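Local atomic coordinates of HI1317 (Haemophilus influenzae, PDB entry 1JOV), a protein that probably catalyses the interconversion of the alpha and beta anomers of D-glucose 6-phosphate, as a member of the glucose-6-phosphate 1-epimerase family. Residues 192-197 with 220-225; 247-252 with 260-265. All blocks are in the same frame, centred on the assembly; numbering follows the deposited sequence. Where two conformers were deposited one is given.

Contact 1. Residues 192-197 with 220-225; sequences DCIYSA and ASQFVL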
loop_
_atom_site.group_PDB
_atom_site.type_symbol
_atom_site.label_atom_id
_atom_site.label_comp_id
_atom_site.label_asym_id
_atom_site.label_seq_id
_atom_site.Cartn_x
_atom_site.Cartn_y
_atom_site.Cartn_z
ATOM N N ASP A 192 7.540 6.749 13.366
ATOM C CA ASP A 192 7.395 5.305 13.160
ATOM C C ASP A 192 6.531 4.775 14.325
ATOM O O ASP A 192 7.046 4.137 15.257
ATOM C CB ASP A 192 8.734 4.566 13.017
ATOM C CG ASP A 192 8.574 3.143 12.432
ATOM O OD1 ASP A 192 7.415 2.717 12.271
ATOM O OD2 ASP A 192 9.500 2.401 12.048
ATOM N N CYS A 193 5.227 4.985 14.219
ATOM C CA CYS A 193 4.391 4.689 15.361
ATOM C C CYS A 193 3.150 3.870 15.087
ATOM O O CYS A 193 2.493 4.023 14.059
ATOM C CB CYS A 193 4.037 5.984 16.088
ATOM S SG CYS A 193 2.740 6.943 15.323
ATOM N N ILE A 194 2.822 3.004 16.010
ATOM C CA ILE A 194 1.687 2.124 15.879
ATOM C C ILE A 194 0.513 2.574 16.721
ATOM O O ILE A 194 0.596 2.592 17.959
ATOM C CB ILE A 194 2.068 0.706 16.312
ATOM C CG1 ILE A 194 3.356 0.261 15.611
ATOM C CG2 ILE A 194 0.954 -0.284 16.005
ATOM C CD1 ILE A 194 3.935 -1.032 16.156
ATOM N N TYR A 195 -0.576 2.941 16.081
ATOM C CA TYR A 195 -1.798 3.276 16.758
ATOM C C TYR A 195 -2.778 2.102 16.796
ATOM O O TYR A 195 -2.851 1.289 15.874
ATOM C CB TYR A 195 -2.591 4.324 15.991
ATOM C CG TYR A 195 -2.032 5.746 15.896
ATOM C CD1 TYR A 195 -1.048 6.077 14.976
ATOM C CD2 TYR A 195 -2.541 6.768 16.692
ATOM C CE1 TYR A 195 -0.576 7.379 14.833
ATOM C CE2 TYR A 195 -2.084 8.051 16.562
ATOM C CZ TYR A 195 -1.099 8.374 15.645
ATOM O OH TYR A 195 -0.657 9.709 15.533
ATOM N N SER A 196 -3.529 2.014 17.878
ATOM C CA SER A 196 -4.654 1.125 17.934
ATOM C C SER A 196 -5.629 1.727 16.935
ATOM O O SER A 196 -5.665 2.925 16.750
ATOM C CB SER A 196 -5.292 1.098 19.347
ATOM O OG SER A 196 -4.354 0.650 20.321
ATOM N N ALA A 197 -6.381 0.886 16.256
ATOM C CA ALA A 197 -7.387 1.256 15.267
ATOM C C ALA A 197 -8.747 1.462 15.896
ATOM O O ALA A 197 -9.705 0.722 15.635
ATOM C CB ALA A 197 -7.508 0.139 14.207
ATOM N N ALA A 220 -8.997 -3.645 10.525
ATOM C CA ALA A 220 -7.669 -3.288 10.979
ATOM C C ALA A 220 -7.655 -3.416 12.500
ATOM O O ALA A 220 -8.664 -3.154 13.139
ATOM C CB ALA A 220 -7.286 -1.888 10.535
ATOM N N SER A 221 -6.526 -3.721 13.062
ATOM C CA SER A 221 -6.396 -3.689 14.500
ATOM C C SER A 221 -5.394 -2.580 14.851
ATOM O O SER A 221 -5.506 -1.987 15.926
ATOM C CB SER A 221 -5.984 -5.050 15.068
ATOM O OG SER A 221 -4.828 -5.541 14.411
ATOM N N GLN A 222 -4.446 -2.316 13.962
ATOM C CA GLN A 222 -3.365 -1.350 14.171
ATOM C C GLN A 222 -3.280 -0.435 12.950
ATOM O O GLN A 222 -3.617 -0.863 11.830
ATOM C CB GLN A 222 -1.978 -1.935 14.355
ATOM C CG GLN A 222 -1.687 -2.370 15.818
ATOM C CD GLN A 222 -2.648 -3.454 16.280
ATOM O OE1 GLN A 222 -3.271 -3.380 17.354
ATOM N NE2 GLN A 222 -2.772 -4.453 15.470
ATOM N N PHE A 223 -2.837 0.780 13.128
ATOM C CA PHE A 223 -2.576 1.708 12.022
ATOM C C PHE A 223 -1.159 2.200 12.246
ATOM O O PHE A 223 -0.864 2.741 13.303
ATOM C CB PHE A 223 -3.508 2.942 11.960
ATOM C CG PHE A 223 -4.929 2.689 11.621
ATOM C CD1 PHE A 223 -5.248 1.931 10.480
ATOM C CD2 PHE A 223 -5.966 3.224 12.390
ATOM C CE1 PHE A 223 -6.552 1.664 10.143
ATOM C CE2 PHE A 223 -7.285 2.966 12.071
ATOM C CZ PHE A 223 -7.559 2.184 10.960
ATOM N N VAL A 224 -0.269 2.017 11.269
ATOM C CA VAL A 224 1.115 2.412 11.433
ATOM C C VAL A 224 1.365 3.733 10.655
ATOM O O VAL A 224 1.065 3.858 9.444
ATOM C CB VAL A 224 2.041 1.278 10.915
ATOM C CG1 VAL A 224 3.532 1.640 10.995
ATOM C CG2 VAL A 224 1.828 -0.047 11.682
ATOM N N LEU A 225 1.876 4.755 11.330
ATOM C CA LEU A 225 2.105 6.020 10.638
ATOM C C LEU A 225 3.595 6.112 10.543
ATOM O O LEU A 225 4.266 5.977 11.569
ATOM C CB LEU A 225 1.557 7.168 11.467
ATOM C CG LEU A 225 1.694 8.563 10.853
ATOM C CD1 LEU A 225 0.875 8.716 9.586
ATOM C CD2 LEU A 225 1.207 9.574 11.941
#

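Contact 2. Residues 247-252 with 260-265; sequences LETARI and ESLSVE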
loop_
_atom_site.group_PDB
_atom_site.type_symbol
_atom_site.label_atom_id
_atom_site.label_comp_id
_atom_site.label_asym_id
_atom_site.label_seq_id
_atom_site.Cartn_x
_atom_site.Cartn_y
_atom_site.Cartn_z
ATOM N N LEU A 247 0.501 5.486 5.829
ATOM C CA LEU A 247 -0.584 5.288 6.799
ATOM C C LEU A 247 -1.035 3.839 6.492
ATOM O O LEU A 247 -1.839 3.618 5.580
ATOM C CB LEU A 247 -1.707 6.306 6.701
ATOM C CG LEU A 247 -2.412 6.445 8.048
ATOM C CD1 LEU A 247 -3.298 7.679 8.083
ATOM C CD2 LEU A 247 -3.237 5.201 8.365
ATOM N N GLU A 248 -0.461 2.900 7.197
ATOM C CA GLU A 248 -0.631 1.490 6.970
ATOM C C GLU A 248 -1.833 0.841 7.662
ATOM O O GLU A 248 -2.046 1.020 8.873
ATOM C CB GLU A 248 0.602 0.742 7.447
ATOM C CG GLU A 248 1.905 1.333 6.953
ATOM C CD GLU A 248 3.159 0.743 7.579
ATOM O OE1 GLU A 248 3.091 -0.388 8.073
ATOM O OE2 GLU A 248 4.214 1.415 7.564
ATOM N N THR A 249 -2.631 0.078 6.916
ATOM C CA THR A 249 -3.786 -0.696 7.417
ATOM C C THR A 249 -3.214 -1.999 7.990
ATOM O O THR A 249 -2.605 -2.752 7.211
ATOM C CB THR A 249 -4.719 -1.019 6.282
ATOM O OG1 THR A 249 -5.071 0.183 5.569
ATOM C CG2 THR A 249 -5.985 -1.671 6.817
ATOM N N ALA A 250 -3.349 -2.319 9.280
ATOM C CA ALA A 250 -2.573 -3.433 9.774
ATOM C C ALA A 250 -3.240 -4.358 10.806
ATOM O O ALA A 250 -4.151 -3.948 11.477
ATOM C CB ALA A 250 -1.305 -2.961 10.439
ATOM N N ARG A 251 -2.767 -5.588 10.860
ATOM C CA ARG A 251 -3.205 -6.621 11.797
ATOM C C ARG A 251 -1.879 -7.095 12.357
ATOM O O ARG A 251 -1.259 -8.049 11.829
ATOM C CB ARG A 251 -4.043 -7.703 11.116
ATOM C CG ARG A 251 -5.493 -7.235 10.820
ATOM C CD ARG A 251 -6.368 -7.339 12.147
ATOM N NE ARG A 251 -6.740 -8.725 12.433
ATOM C CZ ARG A 251 -7.794 -9.301 11.953
ATOM N NH1 ARG A 251 -8.523 -8.668 11.178
ATOM N NH2 ARG A 251 -8.088 -10.579 12.234
ATOM N N ILE A 252 -1.439 -6.434 13.426
ATOM C CA ILE A 252 -0.144 -6.727 14.004
ATOM C C ILE A 252 -0.275 -7.536 15.310
ATOM O O ILE A 252 0.453 -8.547 15.511
ATOM C CB ILE A 252 0.649 -5.391 14.263
ATOM C CG1 ILE A 252 1.065 -4.699 12.950
ATOM C CG2 ILE A 252 1.851 -5.618 15.072
ATOM C CD1 ILE A 252 1.467 -3.243 13.094
ATOM N N GLU A 260 -9.845 -14.767 6.931
ATOM C CA GLU A 260 -10.086 -13.417 7.379
ATOM C C GLU A 260 -9.407 -12.403 6.467
ATOM O O GLU A 260 -8.370 -12.694 5.888
ATOM C CB GLU A 260 -9.648 -13.208 8.793
ATOM C CG GLU A 260 -10.420 -14.116 9.807
ATOM C CD GLU A 260 -10.134 -13.764 11.251
ATOM O OE1 GLU A 260 -8.988 -13.449 11.605
ATOM O OE2 GLU A 260 -11.054 -13.743 12.060
ATOM N N SER A 261 -10.026 -11.294 6.225
ATOM C CA SER A 261 -9.408 -10.285 5.411
ATOM C C SER A 261 -9.177 -8.962 6.106
ATOM O O SER A 261 -9.713 -8.725 7.231
ATOM C CB SER A 261 -10.272 -10.071 4.182
ATOM O OG SER A 261 -11.511 -9.643 4.655
ATOM N N LEU A 262 -8.421 -8.070 5.472
ATOM C CA LEU A 262 -8.289 -6.743 5.967
ATOM C C LEU A 262 -8.252 -5.896 4.706
ATOM O O LEU A 262 -7.727 -6.318 3.676
ATOM C CB LEU A 262 -7.096 -6.583 6.904
ATOM C CG LEU A 262 -5.712 -6.295 6.292
ATOM C CD1 LEU A 262 -4.743 -5.820 7.362
ATOM C CD2 LEU A 262 -5.160 -7.541 5.599
ATOM N N SER A 263 -8.832 -4.697 4.767
ATOM C CA SER A 263 -8.818 -3.895 3.585
ATOM C C SER A 263 -8.817 -2.425 3.868
ATOM O O SER A 263 -8.968 -2.004 5.016
ATOM C CB SER A 263 -10.037 -4.211 2.730
ATOM O OG SER A 263 -11.236 -3.835 3.385
ATOM N N VAL A 264 -8.660 -1.646 2.800
ATOM C CA VAL A 264 -8.699 -0.184 2.866
ATOM C C VAL A 264 -9.376 0.351 1.616
ATOM O O VAL A 264 -9.209 -0.157 0.496
ATOM C CB VAL A 264 -7.296 0.443 3.044
ATOM C CG1 VAL A 264 -6.432 0.171 1.828
ATOM C CG2 VAL A 264 -7.405 1.942 3.326
ATOM N N GLU A 265 -10.131 1.360 1.861
ATOM C CA GLU A 265 -10.792 2.081 0.786
ATOM C C GLU A 265 -10.208 3.503 0.765
ATOM O O GLU A 265 -10.293 4.253 1.740
ATOM C CB GLU A 265 -12.335 2.169 1.024
ATOM C CG GLU A 265 -13.081 2.865 -0.086
ATOM C CD GLU A 265 -14.588 3.126 0.234
ATOM O OE1 GLU A 265 -15.397 2.194 0.026
ATOM O OE2 GLU A 265 -14.924 4.264 0.668
#

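Contact 1. Residues 192-197 with 220-225
Tyr195 and Leu225 run alongside each other in the same direction, with Leu225 CB 4.0 Å from Tyr195 CE1 and Leu225 CD2 reaching on toward the phenol oxygen. They sit on one face of an antiparallel strand pair, 192-196 against 222-225, in the beta-sandwich of the galactose mutarotase-like fold. Cys193 shares that face beside Leu225; a disulfide to Cys170, observed for this protein, links it to the adjacent strand 169-172 of the same sheet, and the phenol OH of Tyr195 is hydrogen-bonded to Arg185. Farther along, Phe223 receives the methyl of Ala197 over one ring face in a CH-pi contact, CB standing 3.9 Å from the ring centroid. The phenylalanine CG is anti to its own carbonyl carbon (chi1 -68°), which swings the ring along the strand toward Ala197.

Ile194 and Val224 form a non-hydrogen-bonded pair on the other face. Ile194 CG2, anti to the backbone N, presses against Gln222 CG at 3.4 Å, the two side chains crossing at a slant. Val224 in turn touches Glu248, a predicted active-site residue, so this face looks toward the probable catalytic pocket.

Two hydrogen-bonded pairs, Cys193 with Leu225 and Tyr195 with Phe223, hold the backbones together through four nearly straight N-H...O bonds. The carbonyl of Phe223 also meets the edge of the Tyr195 ring, in its plane. On its other edge, strand 222-227 carries a classic beta bulge, Ser221 and Gln222 both facing Ala250 of strand 244-251. At the end of the pair with 192-196, Ala197 N donates to Ser221 O over 3.0 Å, approaching from above the carbonyl plane, about 50° out of it.

Contact 2. Residues 247-252 with 260-265
The guanidinium of Arg251 meets Glu260 at its edge: NH2 lies 3.1 Å from Glu260 OE1 in a salt bridge, with the carboxylate plane turned 77° from that of the guanidinium. Bends at chi2 and chi3 curl the arginine chain. Its head is held from several directions, since NE donates to His254 O, NH1 to Asn219 O and NH2 also to Leu255 O. Three backbone carbonyls and a carboxylate thus fix the rotation of this buried group, and the nearby negative charge would be expected to favour its positive form. Glu260 OE1 is itself bound by the backbone N of Glu257, which steadies the partner.

Behind the charged head the packing is mostly of aliphatic carbons against one another and against oxygens. Leu262 passes Arg251 head to tail, bringing CD1 to 3.8 Å from Arg251 CG, and the same methyl rests 3.7 Å from Thr249 O. Thr249 fits in beside it, its CG2 3.5 Å from Ser263 O and its OG1 3.4 Å from Val264 CB. That hydroxyl has its hydrogen bond with His217 ND1, and against Val264 it packs.

No backbone hydrogen bond joins 247-252 to 260-265. The axes of 247-251 and 261-265 approach to 7.3 Å and run nearly antiparallel, at 161°, as members of two sheets packed face to face in the beta-sandwich. Strand 244-251 lies between 145-154 and 222-227 in one sheet; strand 261-268 lies between 133-139 and 211-218 in the other.

Contact 1 precedes contact 2 in the chain without interleaving, and their centres are 10 Å apart. Strand 244-251 follows 222-227 in the chain and is its neighbour in the same seven-stranded sheet, where Ser221 N to Ala250 O and Val224 O to Glu248 N, both 2.9 Å, are probable hydrogen bonds. Contact 1 is thus a within-sheet pairing, whereas contact 2 joins that sheet to the facing one that contains 261-268. Glu248, between Val224 and His150, belongs to the strand that links the two, so both contacts build the framework around the predicted active site.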